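Local coordinates for tetraacyldisaccharide 4'-kinase (PDB 4EHX), which uses ATP to phosphorylate the 4'-position of a tetraacyldisaccharide 1-phosphate, the step that yields lipid IVA in lipid A biosynthesis at the membrane interface, at residues A[206-211]-A[294-299]. Sequence-based numbering, arbitrary orientation.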
ATOM      1  N   ARG A 206       2.072  11.934   7.067  1.00 26.33           N
ATOM      2  CA  ARG A 206       0.814  11.302   7.435  1.00 26.82           C
ATOM      3  C   ARG A 206       0.445  11.763   8.817  1.00 28.14           C
ATOM      4  O   ARG A 206       1.269  11.735   9.726  1.00 32.32           O
ATOM      5  CB  ARG A 206       0.910   9.771   7.373  1.00 32.61           C
ATOM      6  CG  ARG A 206       0.857   9.237   5.953  1.00 33.19           C
ATOM      7  CD  ARG A 206       0.633   7.737   5.921  1.00 37.45           C
ATOM      8  NE  ARG A 206       1.738   7.006   6.514  1.00 48.06           N
ATOM      9  CZ  ARG A 206       1.806   5.681   6.580  1.00 53.49           C
ATOM     10  NH1 ARG A 206       0.827   4.937   6.089  1.00 54.80           N
ATOM     11  NH2 ARG A 206       2.857   5.100   7.142  1.00 63.74           N
ATOM     12  N   GLU A 207      -0.790  12.212   8.966  1.00 24.97           N
ATOM     13  CA  GLU A 207      -1.246  12.788  10.210  1.00 28.27           C
ATOM     14  C   GLU A 207      -2.559  12.142  10.657  1.00 35.75           C
ATOM     15  O   GLU A 207      -3.425  11.840   9.836  1.00 31.04           O
ATOM     16  CB  GLU A 207      -1.372  14.313  10.053  1.00 36.42           C
ATOM     17  CG  GLU A 207      -0.007  14.965   9.766  1.00 36.09           C
ATOM     18  CD  GLU A 207      -0.071  16.445   9.400  1.00 47.29           C
ATOM     19  OE1 GLU A 207      -1.161  17.057   9.464  1.00 41.20           O
ATOM     20  OE2 GLU A 207       0.994  16.994   9.047  1.00 43.42           O
ATOM     21  N   PHE A 208      -2.690  11.929  11.963  1.00 30.14           N
ATOM     22  CA  PHE A 208      -3.849  11.241  12.526  1.00 34.09           C
ATOM     23  C   PHE A 208      -5.126  12.017  12.258  1.00 42.80           C
ATOM     24  O   PHE A 208      -5.230  13.193  12.596  1.00 36.85           O
ATOM     25  CB  PHE A 208      -3.673  11.039  14.036  1.00 38.35           C
ATOM     26  CG  PHE A 208      -4.838  10.342  14.698  1.00 40.54           C
ATOM     27  CD1 PHE A 208      -5.263   9.098  14.253  1.00 36.86           C
ATOM     28  CD2 PHE A 208      -5.501  10.926  15.766  1.00 52.36           C
ATOM     29  CE1 PHE A 208      -6.329   8.450  14.857  1.00 42.37           C
ATOM     30  CE2 PHE A 208      -6.566  10.282  16.374  1.00 53.35           C
ATOM     31  CZ  PHE A 208      -6.980   9.044  15.920  1.00 49.86           C
ATOM     32  N   CYS A 209      -6.104  11.347  11.659  1.00 36.02           N
ATOM     33  CA  CYS A 209      -7.366  11.976  11.291  1.00 42.22           C
ATOM     34  C   CYS A 209      -8.508  11.602  12.228  1.00 47.25           C
ATOM     35  O   CYS A 209      -9.133  12.463  12.856  1.00 44.43           O
ATOM     36  CB  CYS A 209      -7.748  11.569   9.866  1.00 42.43           C
ATOM     37  SG  CYS A 209      -9.264  12.371   9.280  1.00 61.40           S
ATOM     38  N   CYS A 210      -8.773  10.303  12.317  1.00 46.25           N
ATOM     39  CA  CYS A 210      -9.976   9.807  12.966  1.00 40.07           C
ATOM     40  C   CYS A 210      -9.894   8.292  13.001  1.00 38.66           C
ATOM     41  O   CYS A 210      -8.839   7.717  12.736  1.00 38.34           O
ATOM     42  CB  CYS A 210     -11.186  10.168  12.112  1.00 36.02           C
ATOM     43  SG  CYS A 210     -11.010   9.564  10.431  1.00 50.05           S
ATOM     44  N   LEU A 211     -11.013   7.647  13.318  1.00 36.99           N
ATOM     45  CA  LEU A 211     -11.065   6.189  13.358  1.00 29.99           C
ATOM     46  C   LEU A 211     -11.754   5.567  12.146  1.00 38.53           C
ATOM     47  O   LEU A 211     -12.535   6.222  11.449  1.00 39.26           O
ATOM     48  CB  LEU A 211     -11.804   5.760  14.630  1.00 36.35           C
ATOM     49  CG  LEU A 211     -11.279   6.257  15.972  1.00 35.40           C
ATOM     50  CD1 LEU A 211     -12.224   5.829  17.108  1.00 39.37           C
ATOM     51  CD2 LEU A 211      -9.858   5.746  16.214  1.00 38.28           C
ATOM     52  N   LEU A 294      -7.046   2.990  13.556  1.00 32.33           N
ATOM     53  CA  LEU A 294      -6.687   4.387  13.434  1.00 31.13           C
ATOM     54  C   LEU A 294      -6.693   4.786  11.958  1.00 29.50           C
ATOM     55  O   LEU A 294      -6.341   3.994  11.080  1.00 28.19           O
ATOM     56  CB  LEU A 294      -5.315   4.635  14.047  1.00 29.05           C
ATOM     57  CG  LEU A 294      -5.111   4.139  15.480  1.00 34.13           C
ATOM     58  CD1 LEU A 294      -3.672   4.377  15.931  1.00 36.98           C
ATOM     59  CD2 LEU A 294      -6.090   4.808  16.425  1.00 35.61           C
ATOM     60  N   ASN A 295      -7.101   6.017  11.685  1.00 32.63           N
ATOM     61  CA  ASN A 295      -7.125   6.505  10.314  1.00 35.52           C
ATOM     62  C   ASN A 295      -6.223   7.716  10.173  1.00 38.09           C
ATOM     63  O   ASN A 295      -6.391   8.718  10.870  1.00 32.33           O
ATOM     64  CB  ASN A 295      -8.558   6.842   9.889  1.00 38.90           C
ATOM     65  CG  ASN A 295      -8.709   6.971   8.380  1.00 46.73           C
ATOM     66  OD1 ASN A 295      -7.792   6.659   7.617  1.00 51.67           O
ATOM     67  ND2 ASN A 295      -9.877   7.411   7.944  1.00 43.80           N
ATOM     68  N   PHE A 296      -5.249   7.601   9.284  1.00 35.69           N
ATOM     69  CA  PHE A 296      -4.340   8.690   8.983  1.00 44.80           C
ATOM     70  C   PHE A 296      -4.644   9.246   7.597  1.00 48.91           C
ATOM     71  O   PHE A 296      -5.188   8.544   6.748  1.00 51.17           O
ATOM     72  CB  PHE A 296      -2.897   8.197   9.062  1.00 36.32           C
ATOM     73  CG  PHE A 296      -2.454   7.885  10.454  1.00 39.11           C
ATOM     74  CD1 PHE A 296      -2.848   6.711  11.072  1.00 48.59           C
ATOM     75  CD2 PHE A 296      -1.658   8.774  11.158  1.00 43.61           C
ATOM     76  CE1 PHE A 296      -2.446   6.428  12.366  1.00 46.95           C
ATOM     77  CE2 PHE A 296      -1.253   8.498  12.445  1.00 46.27           C
ATOM     78  CZ  PHE A 296      -1.652   7.321  13.054  1.00 46.02           C
ATOM     79  N   LYS A 297      -4.317  10.514   7.380  1.00 40.61           N
ATOM     80  CA  LYS A 297      -4.513  11.129   6.077  1.00 38.97           C
ATOM     81  C   LYS A 297      -3.161  11.566   5.552  1.00 38.06           C
ATOM     82  O   LYS A 297      -2.281  11.922   6.336  1.00 26.50           O
ATOM     83  CB  LYS A 297      -5.470  12.324   6.171  1.00 49.32           C
ATOM     84  CG  LYS A 297      -6.930  11.937   6.404  1.00 55.15           C
ATOM     85  CD  LYS A 297      -7.471  11.106   5.247  1.00 56.08           C
ATOM     86  CE  LYS A 297      -8.859  10.558   5.547  1.00 61.50           C
ATOM     87  NZ  LYS A 297      -9.864  11.630   5.763  1.00 60.50           N
ATOM     88  N   VAL A 298      -2.988  11.506   4.233  1.00 31.25           N
ATOM     89  CA  VAL A 298      -1.757  11.960   3.607  1.00 31.44           C
ATOM     90  C   VAL A 298      -1.831  13.458   3.403  1.00 27.64           C
ATOM     91  O   VAL A 298      -2.842  13.989   2.948  1.00 30.03           O
ATOM     92  CB  VAL A 298      -1.512  11.294   2.224  1.00 30.67           C
ATOM     93  CG1 VAL A 298      -0.542  12.136   1.388  1.00 25.31           C
ATOM     94  CG2 VAL A 298      -0.999   9.869   2.393  1.00 34.47           C
ATOM     95  N   LYS A 299      -0.752  14.140   3.752  1.00 31.71           N
ATOM     96  CA  LYS A 299      -0.612  15.543   3.427  1.00 30.01           C
ATOM     97  C   LYS A 299       0.608  15.618   2.537  1.00 27.24           C
ATOM     98  O   LYS A 299       1.705  15.250   2.960  1.00 27.98           O
ATOM     99  CB  LYS A 299      -0.368  16.366   4.685  1.00 26.31           C
ATOM    100  CG  LYS A 299      -1.387  16.116   5.796  1.00 31.66           C
ATOM    101  CD  LYS A 299      -2.732  16.699   5.429  1.00 29.04           C
ATOM    102  CE  LYS A 299      -3.716  16.597   6.612  1.00 32.40           C
ATOM    103  NZ  LYS A 299      -5.055  17.130   6.243  1.00 42.79           N
TER
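F208 turns the edge of its ring toward one face of the F296 ring, a T-shaped pair with planes at 60° and centroids 5.7 Å apart. CD1 of F208 sits above that face near the rim, and the backbone carbonyl carbon of R206 lies at the F296 edge. One face of the F208 ring carries the backbone N of C210, while CD2 of L294 approaches obliquely, 4.0 Å from F208 CE1. With CG anti to the backbone N (chi1 180°), F208 lies across F296, and F221 adds a second edge-to-face partner. Replacing F296 with an alanine removes the ring face that F208 meets, and would probably leave F208 freer to turn and open a gap beside V244 of helix 237-248.

The strands run antiparallel, E207 and K297 exchanging two backbone hydrogen bonds. Beyond F208 comes a classic beta bulge: C209 and C210 both face N295, whose O accepts from C209 N at 2.8 Å and from C210 N at 3.2 Å. Short side chains suit the bulge, since C209 CB already lies 3.3 Å from N295 O; C210 SG comes within 3.5 Å of N295 ND2. L211 and L294 touch through their CD2 methyls, and branched, wholly apolar leucines suit this buried end.

At the other end R206, long enough to lay CG on V298 CG2 and still hydrogen-bond S53 OG through NH1, also approaches G50 of the predicted ATP site. Backbone bonds thus fix the pairing, whereas E207 OE1 and K299 NZ, 5.1 Å apart, probably add only mild attraction at the exposed margin.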